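Local coordinates for interphotoreceptor retinoid-binding protein (Xenopus laevis, PDB 1J7X) that probably binds retinoids and helps carry them between the retinal cells of the visual cycle, at residues D60-L65 with T257-N262; T97-S102 with L111-F116; I233-S238 with I281-E286. All blocks are in the same frame, centred on the assembly; numbering follows the deposited sequence.

In the fold
From the N terminus the chain first builds helices, and the turn that leads out of helix 43-58 opens contact 1, closed 192 residues later by the long strand 254-265. Nested inside that loop lies contact 2, a local closure of the hairpin 100-104/108-112 at one margin of the six-stranded mixed sheet. Contact 3 begins at strand 231-234, within the loop of contact 1, and ends beyond it at 281-286, so the two cross. Contacts 2 and 3 serve the same sheet, with centres about 18 Å apart, whereas contact 1 pairs the strand that follows the N-terminal helices with the long strand of the antiparallel sheet, its centre about 32 Å from that of contact 2.

Contact 1: residues D60-L65 with T257-N262; sequences DPRLVL and TVPIIN
An antiparallel bridge entered through a type I turn joins the strand 64-67 to the long strand 254-265, and the contact shows how one arginine can bind the turn to its neighbour. Val-64 and Thr-257 form a hydrogen-bonded pair, Val-64 N to Thr-257 O at 3.0 Å and Thr-257 N to Val-64 O at 2.9 Å; a water links Val-64 O with Thr-257 OG1. Ahead of the bridge, the turn from Asp-60 to Leu-63 carries an Asx turn, in which Asp-60 OD1 accepts from Arg-62 N above its carboxylate plane. The same oxygen takes Arg-62 NE at 2.9 Å, nearly straight, while NH2 reaches OD2, a side-on, two-nitrogen salt bridge. Tyr-19 OH also bonds OD2, so the carboxylate is held from several sides. The arginine chain bends at chi3 (-60°), and Pro-259 CB sits over the centre of one face of the guanidinium, 3.3 Å from Arg-62 CZ. Leu-63 CB rests against Pro-259 CD, and its CD1 lies beside Val-258 CG2 at 3.8 Å, with Leu-15 and Ile-14 of helix 2-18 against Leu-63 and Val-258 respectively. Along the edge formed by NH1 and NH2 the guanidinium meets Asn-262, the two planes only 7° apart: Arg-62 NH2, shared with Asp-60, gives Asn-262 OD1 a bond of 3.0 Å, and NH1 adds weak ones to the same OD1 and to Ile-261 O.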
# COMPACT_ATOMS: atom_id res chain seq x y z
N ASP A 60 17.02 3.34 -4.07
CA ASP A 60 15.59 3.45 -4.21
C ASP A 60 15.15 2.61 -5.34
O ASP A 60 14.99 3.09 -6.48
CB ASP A 60 15.23 4.93 -4.43
CG ASP A 60 13.77 5.21 -4.45
OD1 ASP A 60 12.93 4.29 -4.44
OD2 ASP A 60 13.33 6.42 -4.51
N PRO A 61 14.73 1.37 -5.03
CA PRO A 61 14.23 0.44 -6.04
C PRO A 61 12.99 0.86 -6.88
O PRO A 61 12.72 0.25 -7.91
CB PRO A 61 13.88 -0.86 -5.22
CG PRO A 61 14.59 -0.74 -3.97
CD PRO A 61 14.72 0.80 -3.68
N ARG A 62 12.30 1.90 -6.45
CA ARG A 62 11.11 2.37 -7.13
C ARG A 62 11.46 3.09 -8.45
O ARG A 62 10.68 3.11 -9.37
CB ARG A 62 10.32 3.30 -6.21
CG ARG A 62 9.85 2.73 -4.88
CD ARG A 62 9.25 3.76 -4.01
NE ARG A 62 10.22 4.82 -3.72
CZ ARG A 62 9.91 5.98 -3.24
NH1 ARG A 62 8.68 6.21 -2.78
NH2 ARG A 62 10.84 6.89 -3.16
N LEU A 63 12.66 3.69 -8.51
CA LEU A 63 13.15 4.43 -9.63
C LEU A 63 13.83 3.43 -10.49
O LEU A 63 14.92 2.93 -10.16
CB LEU A 63 14.14 5.50 -9.14
CG LEU A 63 14.92 6.26 -10.14
CD1 LEU A 63 13.89 6.98 -11.02
CD2 LEU A 63 15.92 7.24 -9.49
N VAL A 64 13.24 3.13 -11.63
CA VAL A 64 13.80 2.18 -12.53
C VAL A 64 13.47 2.36 -14.02
O VAL A 64 12.33 2.67 -14.40
CB VAL A 64 13.39 0.72 -12.11
CG1 VAL A 64 11.93 0.67 -11.88
CG2 VAL A 64 13.87 -0.35 -13.10
N LEU A 65 14.49 2.21 -14.82
CA LEU A 65 14.35 2.24 -16.25
C LEU A 65 13.99 0.87 -16.72
O LEU A 65 14.62 -0.13 -16.34
CB LEU A 65 15.61 2.65 -16.98
CG LEU A 65 15.93 4.17 -16.96
CD1 LEU A 65 16.60 4.66 -15.74
CD2 LEU A 65 16.90 4.56 -18.18
N THR A 257 10.14 4.62 -14.55
CA THR A 257 9.18 4.75 -13.49
C THR A 257 9.82 5.44 -12.39
O THR A 257 10.95 5.09 -11.97
CB THR A 257 8.72 3.35 -12.92
OG1 THR A 257 8.17 2.58 -13.96
CG2 THR A 257 7.62 3.53 -11.86
N VAL A 258 9.18 6.52 -12.02
CA VAL A 258 9.69 7.41 -11.00
C VAL A 258 8.78 7.62 -9.81
O VAL A 258 7.60 7.96 -9.97
CB VAL A 258 10.00 8.82 -11.63
CG1 VAL A 258 10.55 9.73 -10.59
CG2 VAL A 258 10.95 8.66 -12.78
N PRO A 259 9.28 7.37 -8.59
CA PRO A 259 8.42 7.61 -7.45
C PRO A 259 8.23 9.08 -7.26
O PRO A 259 9.21 9.75 -7.22
CB PRO A 259 9.19 6.98 -6.30
CG PRO A 259 10.65 7.10 -6.75
CD PRO A 259 10.57 6.79 -8.18
N ILE A 260 7.00 9.57 -7.32
CA ILE A 260 6.73 10.99 -7.14
C ILE A 260 6.27 11.27 -5.74
O ILE A 260 6.18 12.40 -5.32
CB ILE A 260 5.66 11.46 -8.11
CG1 ILE A 260 4.31 10.74 -7.77
CG2 ILE A 260 6.02 11.17 -9.58
CD1 ILE A 260 3.12 11.28 -8.56
N ILE A 261 6.03 10.24 -4.94
CA ILE A 261 5.59 10.45 -3.61
C ILE A 261 6.41 9.71 -2.63
O ILE A 261 6.74 8.51 -2.87
CB ILE A 261 4.12 9.89 -3.54
CG1 ILE A 261 3.14 10.86 -4.16
CG2 ILE A 261 3.73 9.61 -2.12
CD1 ILE A 261 1.78 10.30 -4.45
N ASN A 262 6.67 10.29 -1.49
CA ASN A 262 7.36 9.60 -0.42
C ASN A 262 6.33 9.39 0.66
O ASN A 262 5.44 10.28 0.87
CB ASN A 262 8.59 10.41 0.12
CG ASN A 262 9.89 9.95 -0.53
OD1 ASN A 262 9.95 8.78 -1.05
ND2 ASN A 262 10.83 10.84 -0.70
O HOH W 1 10.29 1.89 -16.36

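Contact 2: residues T97-S102 with L111-F116; sequences TVFKVS and LRFDQF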
# COMPACT_ATOMS: atom_id res chain seq x y z
N THR A 97 -22.02 -9.38 0.87
CA THR A 97 -21.16 -10.19 -0.01
C THR A 97 -19.74 -9.61 -0.17
O THR A 97 -18.83 -10.32 -0.54
CB THR A 97 -21.75 -10.36 -1.41
OG1 THR A 97 -22.04 -9.14 -1.98
CG2 THR A 97 -23.07 -11.06 -1.44
N VAL A 98 -19.55 -8.33 0.10
CA VAL A 98 -18.25 -7.69 0.05
C VAL A 98 -17.43 -8.09 1.25
O VAL A 98 -16.20 -8.30 1.16
CB VAL A 98 -18.32 -6.16 -0.00
CG1 VAL A 98 -16.96 -5.53 0.27
CG2 VAL A 98 -18.90 -5.71 -1.28
N PHE A 99 -18.06 -8.18 2.40
CA PHE A 99 -17.36 -8.53 3.68
C PHE A 99 -17.81 -9.84 4.23
O PHE A 99 -19.00 -9.96 4.54
CB PHE A 99 -17.58 -7.47 4.73
CG PHE A 99 -17.20 -6.08 4.32
CD1 PHE A 99 -15.88 -5.63 4.51
CD2 PHE A 99 -18.05 -5.22 3.71
CE1 PHE A 99 -15.56 -4.42 4.11
CE2 PHE A 99 -17.74 -4.00 3.35
CZ PHE A 99 -16.47 -3.54 3.61
N LYS A 100 -16.92 -10.82 4.38
CA LYS A 100 -17.20 -12.12 4.97
C LYS A 100 -16.73 -12.10 6.41
O LYS A 100 -15.53 -11.88 6.68
CB LYS A 100 -16.48 -13.20 4.19
CG LYS A 100 -16.49 -14.61 4.83
CD LYS A 100 -15.59 -15.58 4.03
CE LYS A 100 -15.76 -17.00 4.42
NZ LYS A 100 -15.40 -17.31 5.81
N VAL A 101 -17.67 -12.29 7.33
CA VAL A 101 -17.38 -12.26 8.71
C VAL A 101 -17.80 -13.58 9.38
O VAL A 101 -19.00 -13.97 9.16
CB VAL A 101 -18.12 -11.13 9.39
CG1 VAL A 101 -17.78 -11.02 10.84
CG2 VAL A 101 -17.83 -9.84 8.64
N SER A 102 -16.87 -14.19 10.13
CA SER A 102 -17.12 -15.48 10.87
C SER A 102 -16.65 -15.32 12.27
O SER A 102 -15.71 -14.54 12.58
CB SER A 102 -16.33 -16.69 10.24
OG SER A 102 -16.51 -16.79 8.84
N LEU A 111 -12.48 -11.68 9.52
CA LEU A 111 -12.99 -10.65 8.58
C LEU A 111 -12.23 -10.75 7.31
O LEU A 111 -10.99 -10.63 7.28
CB LEU A 111 -12.80 -9.26 9.15
CG LEU A 111 -13.03 -8.09 8.25
CD1 LEU A 111 -14.39 -8.13 7.63
CD2 LEU A 111 -12.83 -6.89 9.01
N ARG A 112 -12.91 -11.05 6.21
CA ARG A 112 -12.33 -11.04 4.91
C ARG A 112 -13.03 -10.09 4.01
O ARG A 112 -14.28 -10.06 4.00
CB ARG A 112 -12.30 -12.43 4.25
CG ARG A 112 -11.87 -12.44 2.80
CD ARG A 112 -11.83 -13.80 2.21
NE ARG A 112 -11.66 -13.73 0.78
CZ ARG A 112 -11.70 -14.77 0.00
NH1 ARG A 112 -11.93 -16.00 0.53
NH2 ARG A 112 -11.57 -14.62 -1.32
N PHE A 113 -12.23 -9.33 3.18
CA PHE A 113 -12.76 -8.52 2.11
C PHE A 113 -11.62 -8.39 1.09
O PHE A 113 -10.47 -8.45 1.51
CB PHE A 113 -13.37 -7.19 2.52
CG PHE A 113 -12.43 -6.26 3.26
CD1 PHE A 113 -12.05 -6.53 4.56
CD2 PHE A 113 -11.89 -5.18 2.60
CE1 PHE A 113 -11.22 -5.71 5.18
CE2 PHE A 113 -11.09 -4.34 3.30
CZ PHE A 113 -10.74 -4.61 4.54
N ASP A 114 -11.92 -8.31 -0.19
CA ASP A 114 -10.95 -8.45 -1.22
C ASP A 114 -10.66 -7.20 -2.13
O ASP A 114 -10.01 -7.32 -3.19
CB ASP A 114 -11.32 -9.56 -2.12
CG ASP A 114 -11.42 -10.89 -1.45
OD1 ASP A 114 -11.00 -11.07 -0.32
OD2 ASP A 114 -11.99 -11.84 -2.06
N GLN A 115 -11.22 -6.06 -1.72
CA GLN A 115 -10.95 -4.82 -2.39
C GLN A 115 -11.08 -3.68 -1.38
O GLN A 115 -11.64 -3.90 -0.36
CB GLN A 115 -11.92 -4.67 -3.55
CG GLN A 115 -13.31 -4.53 -3.19
CD GLN A 115 -14.17 -4.25 -4.39
OE1 GLN A 115 -14.56 -5.22 -5.12
NE2 GLN A 115 -14.60 -2.99 -4.52
N PHE A 116 -10.59 -2.50 -1.72
CA PHE A 116 -10.71 -1.27 -0.93
C PHE A 116 -11.43 -0.31 -1.92
O PHE A 116 -10.90 0.10 -2.89
CB PHE A 116 -9.35 -0.73 -0.52
CG PHE A 116 -8.86 -1.29 0.76
CD1 PHE A 116 -8.28 -2.52 0.79
CD2 PHE A 116 -8.95 -0.53 1.93
CE1 PHE A 116 -7.90 -3.02 1.99
CE2 PHE A 116 -8.50 -1.02 3.13
CZ PHE A 116 -7.97 -2.26 3.15
O HOH W 2 -14.60 -8.09 -1.23
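Phe-99 lays CD1 against Phe-113 CB at 3.6 Å, and its CE1 comes over one face of the Phe-113 ring, offset toward the rim. The two side chains run alongside each other with their ring planes 48° apart, an oblique pair. The backbone holds Phe-113 CB 3.3 Å from Val-98 O, while chi1 of 58° sets CG between the residue's own N and carbonyl carbon and turns the ring alongside Phe-99. Next along the chain, Lys-100 and Arg-112 form the hydrogen-bonded pair: Lys-100 N to Arg-112 O and Arg-112 N to Lys-100 O, both 2.8 Å. Val-101 CG2 then meets Leu-111 CD1 at 4.0 Å in the adjoining non-hydrogen-bonded pair. Helix 119-137 covers this apolar side, with Val-133 touching both Phe-99 and Leu-111, while Leu-161 packs on Phe-113. On the other side the extended Arg-112 grips Asp-114 side-on, NE to OD1 at 3.0 Å and NH2 to OD2 at 2.9 Å, beside Tyr-149. A methionine in place of Arg-112 would probably leave the Asp-114 carboxylate without its charged mate and freer to turn. A water bridges Val-98 O and Asp-114 N, joining the end of helix 88-98 to the chain leaving the hairpin. Such alternating pairs are those of an antiparallel beta hairpin, here forming the margin of a mixed sheet whose strand 108-112 runs parallel to strand 142-146.

Contact 3: residues I233-S238 with I281-E286; sequences IGEITS and IVLADE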
# COMPACT_ATOMS: atom_id res chain seq x y z
N ILE A 233 0.95 -11.51 9.01
CA ILE A 233 1.27 -12.95 8.79
C ILE A 233 1.02 -13.35 7.35
O ILE A 233 -0.05 -13.10 6.79
CB ILE A 233 0.42 -13.83 9.73
CG1 ILE A 233 0.60 -13.34 11.13
CG2 ILE A 233 0.74 -15.35 9.52
CD1 ILE A 233 -0.41 -14.02 12.08
N GLY A 234 2.05 -13.98 6.73
CA GLY A 234 1.85 -14.49 5.40
C GLY A 234 3.04 -14.21 4.51
O GLY A 234 4.15 -14.36 4.98
N GLU A 235 2.76 -13.91 3.25
CA GLU A 235 3.81 -13.69 2.27
C GLU A 235 4.15 -12.19 2.14
O GLU A 235 3.34 -11.31 2.38
CB GLU A 235 3.41 -14.21 0.94
CG GLU A 235 3.06 -15.71 0.96
CD GLU A 235 2.42 -16.18 -0.30
OE1 GLU A 235 1.85 -15.37 -1.10
OE2 GLU A 235 2.34 -17.44 -0.49
N ILE A 236 5.31 -11.91 1.57
CA ILE A 236 5.67 -10.53 1.24
C ILE A 236 4.68 -10.13 0.12
O ILE A 236 4.36 -10.92 -0.80
CB ILE A 236 7.13 -10.47 0.69
CG1 ILE A 236 8.05 -10.80 1.79
CG2 ILE A 236 7.42 -9.17 0.13
CD1 ILE A 236 9.47 -11.23 1.30
N THR A 237 4.15 -8.94 0.22
CA THR A 237 3.10 -8.50 -0.70
C THR A 237 3.59 -8.10 -2.08
O THR A 237 4.81 -8.12 -2.31
CB THR A 237 2.24 -7.43 -0.05
OG1 THR A 237 2.97 -6.25 0.20
CG2 THR A 237 1.70 -7.92 1.37
N SER A 238 2.67 -7.73 -2.96
CA SER A 238 2.97 -7.54 -4.35
C SER A 238 3.92 -6.41 -4.66
O SER A 238 4.52 -6.49 -5.65
CB SER A 238 1.66 -7.35 -5.16
OG SER A 238 1.10 -6.11 -4.89
N ILE A 281 6.52 -14.74 8.46
CA ILE A 281 6.56 -15.12 7.11
C ILE A 281 6.24 -16.57 6.95
O ILE A 281 6.96 -17.41 7.53
CB ILE A 281 7.92 -14.78 6.47
CG1 ILE A 281 8.13 -13.26 6.41
CG2 ILE A 281 7.97 -15.30 5.12
CD1 ILE A 281 9.48 -12.80 5.88
N VAL A 282 5.18 -16.87 6.23
CA VAL A 282 4.73 -18.21 5.87
C VAL A 282 4.08 -18.15 4.54
O VAL A 282 3.71 -17.10 4.00
CB VAL A 282 3.78 -18.83 6.92
CG1 VAL A 282 4.38 -18.83 8.24
CG2 VAL A 282 2.54 -18.01 7.06
N LEU A 283 3.92 -19.31 3.88
CA LEU A 283 3.23 -19.31 2.59
C LEU A 283 1.72 -18.95 2.91
O LEU A 283 1.21 -19.21 4.02
CB LEU A 283 3.29 -20.72 1.94
CG LEU A 283 4.48 -20.93 0.96
CD1 LEU A 283 5.67 -20.61 1.64
CD2 LEU A 283 4.56 -22.44 0.52
N ALA A 284 1.08 -18.37 1.93
CA ALA A 284 -0.31 -17.84 2.08
C ALA A 284 -1.28 -18.88 2.63
O ALA A 284 -1.99 -18.61 3.56
CB ALA A 284 -0.78 -17.33 0.77
N ASP A 285 -1.17 -20.11 2.17
CA ASP A 285 -2.04 -21.19 2.68
C ASP A 285 -1.85 -21.51 4.14
O ASP A 285 -2.70 -22.15 4.77
CB ASP A 285 -1.84 -22.45 1.88
CG ASP A 285 -2.16 -22.32 0.49
OD1 ASP A 285 -3.14 -21.62 0.15
OD2 ASP A 285 -1.48 -22.91 -0.41
N GLU A 286 -0.75 -21.13 4.72
CA GLU A 286 -0.47 -21.40 6.13
C GLU A 286 -0.74 -20.28 7.08
O GLU A 286 -0.62 -20.45 8.28
CB GLU A 286 1.07 -21.80 6.23
CG GLU A 286 1.51 -22.81 5.15
CD GLU A 286 3.05 -23.16 5.22
OE1 GLU A 286 3.60 -23.97 4.41
OE2 GLU A 286 3.76 -22.61 6.10
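Gly-234 and Val-282 come together closely where strand 231-234 ends: Val-282 N donates to Gly-234 O at 3.0 Å, from well above the carbonyl plane. Ile-281 CA adds a CA-H...O contact to the same oxygen at 3.3 Å. The glycine suits the spot, since at its backbone angles a side chain would be jammed against the carbonyl of the residue before. Val-282 CG2 touches both Gly-234 CA and Ile-233 CG2, each at 4.0 Å. This methyl is put there by chi1 of -55°, which lodges CG2 between the backbone N and the carbonyl carbon, and Ile-233 in turn packs against Ala-287, Lys-290 and Ala-291 of helix 287-296.

The bridge between Gly-234 and Ile-281 is parallel, adding strand 280-281 to the mixed sheet as its last strand within the chain; the whole sheet is consistent with the beta-beta-alpha spiral of the ClpP/crotonase-like fold. The touching parts of the two backbones run 74° apart, and a side chain continues the joining. Glu-235, extended beyond CG, reaches across so that OE2 accepts from Ala-284 N at 2.9 Å, the donor standing 57° out of the carboxylate plane; CB of Ala-284 lies 3.4 Å from the same oxygen. The other oxygen, OE1, accepts from His-211 N, which together with the bond from Ala-284 N probably holds the carboxylate's rotation. On the looser, solvent-facing side, the exposed Ile-281 side chain comes nearest with CG2, 3.9 Å from Gly-234 O, while Leu-283 is likewise exposed, its CA-CB bond directed away although CB still grazes Glu-235 OE2.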